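Local coordinates for protein alpha-galacturonidase (Bacillus subtilis, PDB 3FEF) that hydrolyses alpha-1,4-linked galacturonides such as digalacturonate, releasing alpha-D-galacturonate with the help of NAD(+) and a manganese ion, at residues A[200-205]-A[209-214]; A[219-224]-A[257-262]; A[378-381]-A[385-388]. One frame throughout, in Å; residues are numbered along the deposited sequence.

Contact 1 (A[200-205]-A[209-214]); sequences NVLGIN and WITKAS
Asn200 and Thr211 meet through their side chains: the amide nitrogen ND2 of Asn200 gives a hydrogen bond of 3.0 Å to OG1 of Thr211, which sits close to the amide plane. With chi1 at -176°, CG of Asn200 lies opposite the backbone N, and this carries the amide across to the threonine. ND2 also bonds to the carbonyl O of Ser378, while OD1 takes a hydrogen bond from Gln374 of the second subunit, which leaves the amide little freedom to rotate. Replacing Asn200 by alanine is likely to leave Thr211 OG1, the Ser378 carbonyl and Gln374 of the second subunit without their amide partner. Lys212 runs beside Asn200, the two CB atoms 3.9 Å apart.

The backbones form an antiparallel beta hairpin, strand 197-202 with strand 207-215. Leu202 and Trp209 are a hydrogen-bonded pair, Leu202 N reaching Trp209 O at 2.9 Å and Trp209 N reaching Leu202 O at 2.7 Å. Between Val201 and Ile210, a non-hydrogen-bonded pair, CG2 of Val201 touches CG1 of Ile210 at 4.0 Å on the other face of the sheet from Leu202 and Trp209.

Leu202 takes chi1 65°, CG wedged between N and the carbonyl carbon, and its side chain crosses that of Thr211 at about a right angle, CD2 lying 3.6 Å from Thr211 OG1 and 3.7 Å from Thr211 CG2. Leu202 O lies in the plane of the Trp209 indole, at its edge.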
# COMPACT_ATOMS: atom_id res chain seq x y z
N ASN A 200 -18.19 -16.95 6.07
CA ASN A 200 -17.17 -16.04 5.60
C ASN A 200 -15.94 -16.86 5.25
O ASN A 200 -15.19 -17.29 6.12
CB ASN A 200 -16.82 -14.98 6.65
CG ASN A 200 -15.81 -13.97 6.13
OD1 ASN A 200 -16.05 -13.31 5.14
ND2 ASN A 200 -14.66 -13.85 6.80
N VAL A 201 -15.74 -17.05 3.95
CA VAL A 201 -14.71 -17.96 3.46
C VAL A 201 -13.59 -17.22 2.71
O VAL A 201 -13.84 -16.26 1.98
CB VAL A 201 -15.35 -19.02 2.57
CG1 VAL A 201 -15.93 -18.38 1.33
CG2 VAL A 201 -14.34 -20.13 2.21
N LEU A 202 -12.36 -17.67 2.90
CA LEU A 202 -11.21 -16.96 2.37
C LEU A 202 -9.96 -17.84 2.32
O LEU A 202 -9.82 -18.80 3.09
CB LEU A 202 -10.96 -15.66 3.14
CG LEU A 202 -10.55 -15.69 4.64
CD1 LEU A 202 -9.84 -14.39 5.02
CD2 LEU A 202 -11.75 -15.89 5.56
N GLY A 203 -9.06 -17.51 1.41
CA GLY A 203 -7.86 -18.32 1.22
C GLY A 203 -7.47 -18.36 -0.24
O GLY A 203 -7.69 -17.41 -0.98
N ILE A 204 -6.85 -19.44 -0.64
CA ILE A 204 -6.57 -19.66 -2.05
C ILE A 204 -7.25 -20.99 -2.35
O ILE A 204 -7.55 -21.76 -1.43
CB ILE A 204 -5.06 -19.77 -2.30
CG1 ILE A 204 -4.46 -20.85 -1.42
CG2 ILE A 204 -4.37 -18.42 -2.02
CD1 ILE A 204 -2.92 -20.96 -1.52
N ASN A 205 -7.50 -21.26 -3.63
CA ASN A 205 -8.23 -22.47 -4.03
C ASN A 205 -7.69 -23.77 -3.41
O ASN A 205 -6.49 -24.01 -3.37
CB ASN A 205 -8.24 -22.57 -5.57
CG ASN A 205 -9.14 -23.70 -6.07
OD1 ASN A 205 -10.36 -23.73 -5.81
ND2 ASN A 205 -8.54 -24.65 -6.75
N TRP A 209 -10.67 -21.21 4.04
CA TRP A 209 -10.95 -21.27 5.46
C TRP A 209 -12.18 -20.45 5.79
O TRP A 209 -12.42 -19.39 5.20
CB TRP A 209 -9.74 -20.76 6.25
CG TRP A 209 -8.54 -21.62 6.01
CD1 TRP A 209 -7.75 -21.64 4.89
CD2 TRP A 209 -8.00 -22.61 6.90
NE1 TRP A 209 -6.76 -22.58 5.03
CE2 TRP A 209 -6.89 -23.19 6.26
CE3 TRP A 209 -8.36 -23.06 8.18
CZ2 TRP A 209 -6.13 -24.20 6.85
CZ3 TRP A 209 -7.60 -24.06 8.77
CH2 TRP A 209 -6.50 -24.62 8.11
N ILE A 210 -12.92 -20.92 6.77
CA ILE A 210 -14.09 -20.22 7.21
C ILE A 210 -13.83 -19.70 8.59
O ILE A 210 -13.62 -20.46 9.54
CB ILE A 210 -15.33 -21.15 7.19
CG1 ILE A 210 -15.62 -21.58 5.76
CG2 ILE A 210 -16.53 -20.45 7.83
CD1 ILE A 210 -16.69 -22.76 5.59
N THR A 211 -13.82 -18.37 8.71
CA THR A 211 -13.51 -17.73 9.98
C THR A 211 -14.78 -17.26 10.70
O THR A 211 -14.74 -16.92 11.88
CB THR A 211 -12.59 -16.53 9.73
OG1 THR A 211 -13.24 -15.64 8.81
CG2 THR A 211 -11.30 -16.98 9.10
N LYS A 212 -15.90 -17.23 9.99
CA LYS A 212 -17.19 -16.92 10.59
C LYS A 212 -18.23 -17.69 9.81
O LYS A 212 -18.10 -17.87 8.59
CB LYS A 212 -17.54 -15.42 10.48
CG LYS A 212 -16.48 -14.45 10.97
CD LYS A 212 -16.72 -13.09 10.30
CE LYS A 212 -15.71 -12.04 10.76
NZ LYS A 212 -15.58 -10.91 9.78
N ALA A 213 -19.26 -18.14 10.51
CA ALA A 213 -20.29 -18.96 9.92
C ALA A 213 -21.55 -18.92 10.77
O ALA A 213 -21.50 -18.86 12.01
CB ALA A 213 -19.79 -20.39 9.77
N SER A 214 -22.69 -18.94 10.11
CA SER A 214 -23.93 -18.90 10.83
C SER A 214 -25.02 -19.63 10.08
O SER A 214 -24.97 -19.77 8.83
CB SER A 214 -24.36 -17.46 11.06
OG SER A 214 -24.55 -16.78 9.83

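Contact 2 (A[219-224]-A[257-262])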
# COMPACT_ATOMS: atom_id res chain seq x y z
N ASP A 219 -24.46 -18.89 15.76
CA ASP A 219 -23.05 -18.92 15.42
C ASP A 219 -22.57 -20.37 15.31
O ASP A 219 -22.70 -21.14 16.25
CB ASP A 219 -22.25 -18.22 16.51
CG ASP A 219 -20.80 -18.03 16.14
OD1 ASP A 219 -20.32 -18.72 15.21
OD2 ASP A 219 -20.13 -17.22 16.81
N LEU A 220 -22.02 -20.74 14.16
CA LEU A 220 -21.65 -22.13 13.95
C LEU A 220 -20.25 -22.45 14.46
O LEU A 220 -19.91 -23.63 14.60
CB LEU A 220 -21.78 -22.56 12.47
CG LEU A 220 -23.19 -22.39 11.89
CD1 LEU A 220 -23.28 -22.92 10.46
CD2 LEU A 220 -24.21 -23.06 12.76
N LEU A 221 -19.44 -21.44 14.74
CA LEU A 221 -18.04 -21.74 15.09
C LEU A 221 -17.86 -22.47 16.42
O LEU A 221 -17.08 -23.41 16.49
CB LEU A 221 -17.09 -20.53 14.98
CG LEU A 221 -16.28 -20.80 13.70
CD1 LEU A 221 -16.93 -20.16 12.47
CD2 LEU A 221 -14.82 -20.40 13.84
N PRO A 222 -18.58 -22.03 17.47
CA PRO A 222 -18.56 -22.72 18.76
C PRO A 222 -19.09 -24.14 18.65
O PRO A 222 -18.60 -25.04 19.32
CB PRO A 222 -19.50 -21.87 19.63
CG PRO A 222 -19.34 -20.49 19.06
CD PRO A 222 -19.25 -20.72 17.57
N ILE A 223 -20.09 -24.34 17.80
CA ILE A 223 -20.66 -25.66 17.56
C ILE A 223 -19.69 -26.58 16.84
O ILE A 223 -19.59 -27.76 17.15
CB ILE A 223 -21.96 -25.58 16.74
CG1 ILE A 223 -23.03 -24.84 17.54
CG2 ILE A 223 -22.45 -26.96 16.37
CD1 ILE A 223 -24.38 -24.77 16.83
N PHE A 224 -18.95 -26.04 15.87
CA PHE A 224 -17.97 -26.86 15.18
C PHE A 224 -16.85 -27.24 16.16
O PHE A 224 -16.27 -28.30 16.05
CB PHE A 224 -17.40 -26.13 13.97
CG PHE A 224 -16.49 -26.97 13.14
CD1 PHE A 224 -15.15 -27.13 13.48
CD2 PHE A 224 -16.97 -27.61 12.01
CE1 PHE A 224 -14.31 -27.89 12.67
CE2 PHE A 224 -16.15 -28.38 11.22
CZ PHE A 224 -14.81 -28.52 11.54
N ASP A 257 -8.44 -31.80 12.63
CA ASP A 257 -7.09 -31.62 13.12
C ASP A 257 -6.59 -30.20 12.82
O ASP A 257 -6.00 -29.57 13.68
CB ASP A 257 -6.16 -32.67 12.49
CG ASP A 257 -4.78 -32.69 13.12
OD1 ASP A 257 -4.68 -33.09 14.29
OD2 ASP A 257 -3.78 -32.31 12.44
N LEU A 258 -6.84 -29.69 11.62
CA LEU A 258 -6.45 -28.32 11.27
C LEU A 258 -7.23 -27.31 12.08
O LEU A 258 -6.66 -26.31 12.52
CB LEU A 258 -6.68 -28.04 9.79
CG LEU A 258 -5.91 -29.00 8.88
CD1 LEU A 258 -5.98 -28.56 7.44
CD2 LEU A 258 -4.48 -29.12 9.32
N PHE A 259 -8.52 -27.57 12.31
CA PHE A 259 -9.29 -26.66 13.18
C PHE A 259 -8.67 -26.48 14.57
O PHE A 259 -8.56 -25.37 15.05
CB PHE A 259 -10.75 -27.06 13.35
CG PHE A 259 -11.50 -26.15 14.29
CD1 PHE A 259 -12.01 -24.93 13.84
CD2 PHE A 259 -11.67 -26.49 15.63
CE1 PHE A 259 -12.69 -24.06 14.71
CE2 PHE A 259 -12.34 -25.61 16.53
CZ PHE A 259 -12.85 -24.41 16.06
N GLU A 260 -8.32 -27.58 15.23
CA GLU A 260 -7.73 -27.54 16.59
C GLU A 260 -6.45 -26.74 16.58
O GLU A 260 -6.13 -26.06 17.54
CB GLU A 260 -7.37 -28.95 17.07
CG GLU A 260 -8.51 -29.90 17.04
CD GLU A 260 -9.58 -29.47 17.98
OE1 GLU A 260 -9.22 -28.80 18.97
OE2 GLU A 260 -10.77 -29.77 17.73
N THR A 261 -5.69 -26.87 15.51
CA THR A 261 -4.46 -26.12 15.43
C THR A 261 -4.74 -24.64 15.16
O THR A 261 -4.15 -23.78 15.79
CB THR A 261 -3.55 -26.70 14.33
OG1 THR A 261 -3.16 -28.03 14.70
CG2 THR A 261 -2.29 -25.83 14.13
N TYR A 262 -5.67 -24.33 14.26
CA TYR A 262 -5.71 -22.97 13.73
C TYR A 262 -6.90 -22.12 14.14
O TYR A 262 -6.85 -20.92 14.01
CB TYR A 262 -5.58 -22.99 12.20
CG TYR A 262 -4.25 -23.51 11.71
CD1 TYR A 262 -3.08 -22.75 11.87
CD2 TYR A 262 -4.15 -24.74 11.06
CE1 TYR A 262 -1.85 -23.21 11.41
CE2 TYR A 262 -2.92 -25.21 10.58
CZ TYR A 262 -1.78 -24.43 10.75
OH TYR A 262 -0.57 -24.89 10.29
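Phe224 and Phe259 make the main contact here, an edge-to-face aromatic pair. The edge of Phe224 is directed at the face of Phe259, with the ring centroids 5.1 Å apart and the planes inclined at 64°, so the T is a tilted one. CD1 of Phe224 stands 3.8 Å above the Phe259 plane, displaced toward the rim, and CE1 of Phe224 comes within 3.7 Å of Phe259 CG and equally near its CB. Each ring swings out on a chi1 close to 180° (-174° for Phe224 and 177° for Phe259), and the side chains run antiparallel, passing alongside each other; the nearest CA atoms of the two segments, those of Phe224 and Phe259, are 8.9 Å apart.

The remaining apolar contact is lighter. CD2 of Leu221, one turn before Phe224, approaches the edge of the Phe259 ring near its plane, 4.3 Å from CE1, so Phe259 meets a leucine at its rim as well as a phenylalanine over one face.

Asp219 is the N-cap of helix 220-231: its OD1 accepts from Leu221 N at 2.9 Å, and that N-H comes from above the carboxylate plane. Glu260 OE2 hydrogen-bonds to Ser228 OG, so the two helices also have a polar tie.

Helix 220-231 and helix 253-262 thus meet through side chains. Ile265 of strand 265-266 packs against Leu221, Phe224 and Phe259 alike, Leu179 of helix 171-187 also packs on Phe224, and Leu220 and Leu221 rest on Ala213 of strand 207-215.

Contact 3 (A[378-381]-A[385-388])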
# COMPACT_ATOMS: atom_id res chain seq x y z
N SER A 378 -13.10 -9.81 3.28
CA SER A 378 -13.31 -10.95 4.14
C SER A 378 -12.36 -11.06 5.34
O SER A 378 -12.43 -12.02 6.08
CB SER A 378 -13.25 -12.22 3.29
OG SER A 378 -14.33 -12.19 2.34
N GLY A 379 -11.47 -10.08 5.50
CA GLY A 379 -10.57 -10.05 6.65
C GLY A 379 -9.33 -10.93 6.51
O GLY A 379 -8.85 -11.15 5.41
N ALA A 380 -8.81 -11.38 7.65
CA ALA A 380 -7.55 -12.13 7.74
C ALA A 380 -7.75 -13.62 8.01
O ALA A 380 -8.70 -14.03 8.65
CB ALA A 380 -6.65 -11.53 8.88
N LEU A 381 -6.79 -14.43 7.56
CA LEU A 381 -6.71 -15.83 7.93
C LEU A 381 -6.10 -15.94 9.32
O LEU A 381 -5.56 -14.97 9.82
CB LEU A 381 -5.81 -16.55 6.92
CG LEU A 381 -6.40 -16.62 5.48
CD1 LEU A 381 -5.28 -16.74 4.43
CD2 LEU A 381 -7.37 -17.77 5.37
N VAL A 385 -2.02 -19.96 9.12
CA VAL A 385 -2.57 -20.29 7.80
C VAL A 385 -2.10 -19.26 6.80
O VAL A 385 -1.81 -19.59 5.66
CB VAL A 385 -4.11 -20.34 7.85
CG1 VAL A 385 -4.70 -20.57 6.48
CG2 VAL A 385 -4.53 -21.45 8.79
N GLU A 386 -2.03 -18.01 7.24
CA GLU A 386 -1.61 -16.91 6.38
C GLU A 386 -0.12 -17.04 6.00
O GLU A 386 0.29 -16.75 4.88
CB GLU A 386 -1.90 -15.57 7.08
CG GLU A 386 -1.29 -14.34 6.45
CD GLU A 386 -1.39 -13.13 7.37
OE1 GLU A 386 -2.52 -12.64 7.64
OE2 GLU A 386 -0.34 -12.67 7.83
N MSE A 387 0.70 -17.51 6.93
CA MSE A 387 2.09 -17.81 6.61
C MSE A 387 2.20 -18.89 5.53
O MSE A 387 2.97 -18.77 4.58
CB MSE A 387 2.85 -18.23 7.87
CG MSE A 387 3.04 -17.12 8.89
SE MSE A 387 3.34 -17.84 10.70
CE MSE A 387 4.85 -18.99 10.27
N LEU A 388 1.43 -19.96 5.67
CA LEU A 388 1.46 -20.98 4.64
C LEU A 388 0.95 -20.44 3.29
O LEU A 388 1.51 -20.74 2.23
CB LEU A 388 0.69 -22.22 5.10
CG LEU A 388 1.47 -23.09 6.09
CD1 LEU A 388 0.54 -23.96 6.95
CD2 LEU A 388 2.53 -23.95 5.36
O HOH W 1 -4.55 -13.24 6.38
O HOH W 2 -3.23 -13.39 10.11
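The carboxylate of Glu386 is the one flat side-chain group that faces segment 378-381, and two waters link it to the backbone there. Both waters donate to OE1, water 2 at 2.7 Å from that oxygen. Water 1 also accepts from Leu381 N, at 2.8 Å, and water 2 also donates to Leu381 O, so one carboxylate oxygen reaches both backbone polar groups of a single leucine. OE1 has a further donor in Asn355 ND2, and OE2 makes a salt bridge with Lys383; together these partners fix the rotation of the group, and the surplus of donors is consistent with a charged glutamate. With chi1 168° and chi2 -168°, the chain of Glu386 runs out extended and delivers the carboxylate to the two waters.

Direct contact is apolar. Leu381 CB lies 4.0 Å from Glu386 CB, so the aliphatic root of the glutamate packs beside the leucine while its acid end goes to water. The branch CD2 of Leu381 touches CG1 of Val385, also at 4.0 Å, the two side chains crossing at about a right angle. With CG1 anti to its backbone N (chi1 175°), Val385 turns that methyl to Leu381 CD2.

The contact lies where the loop following strand 372-375 leads into helix 383-405, so the first turn of the helix packs back against the loop that leads into it. Leu381 and Val385 both pack on Trp209 of strand 207-215, Leu381 also meets Leu202 of strand 197-202, and Tyr262 of helix 253-262 packs on Val385 and Leu388.

In the fold
From the N terminus, contact 1 comes first and closes the short hairpin turn between strands 197-202 and 207-215. Contact 2 opens next, spanning 32 intervening residues to bring helix 220-231 and helix 253-262 together. Contact 3, much later, closes the short loop into helix 383-405. The three follow in series, none nesting within or crossing another, all within the C-terminal domain of the glycosyl hydrolase 4 family. Contact 1 touches both others: Ala213 O probably bonds to Leu220 N at the start of helix 220-231, and the hairpin packs on helix 383-405. Contacts 2 and 3 touch as well, helix 253-262 against helix 383-405, so the hairpin and all three helices are joined.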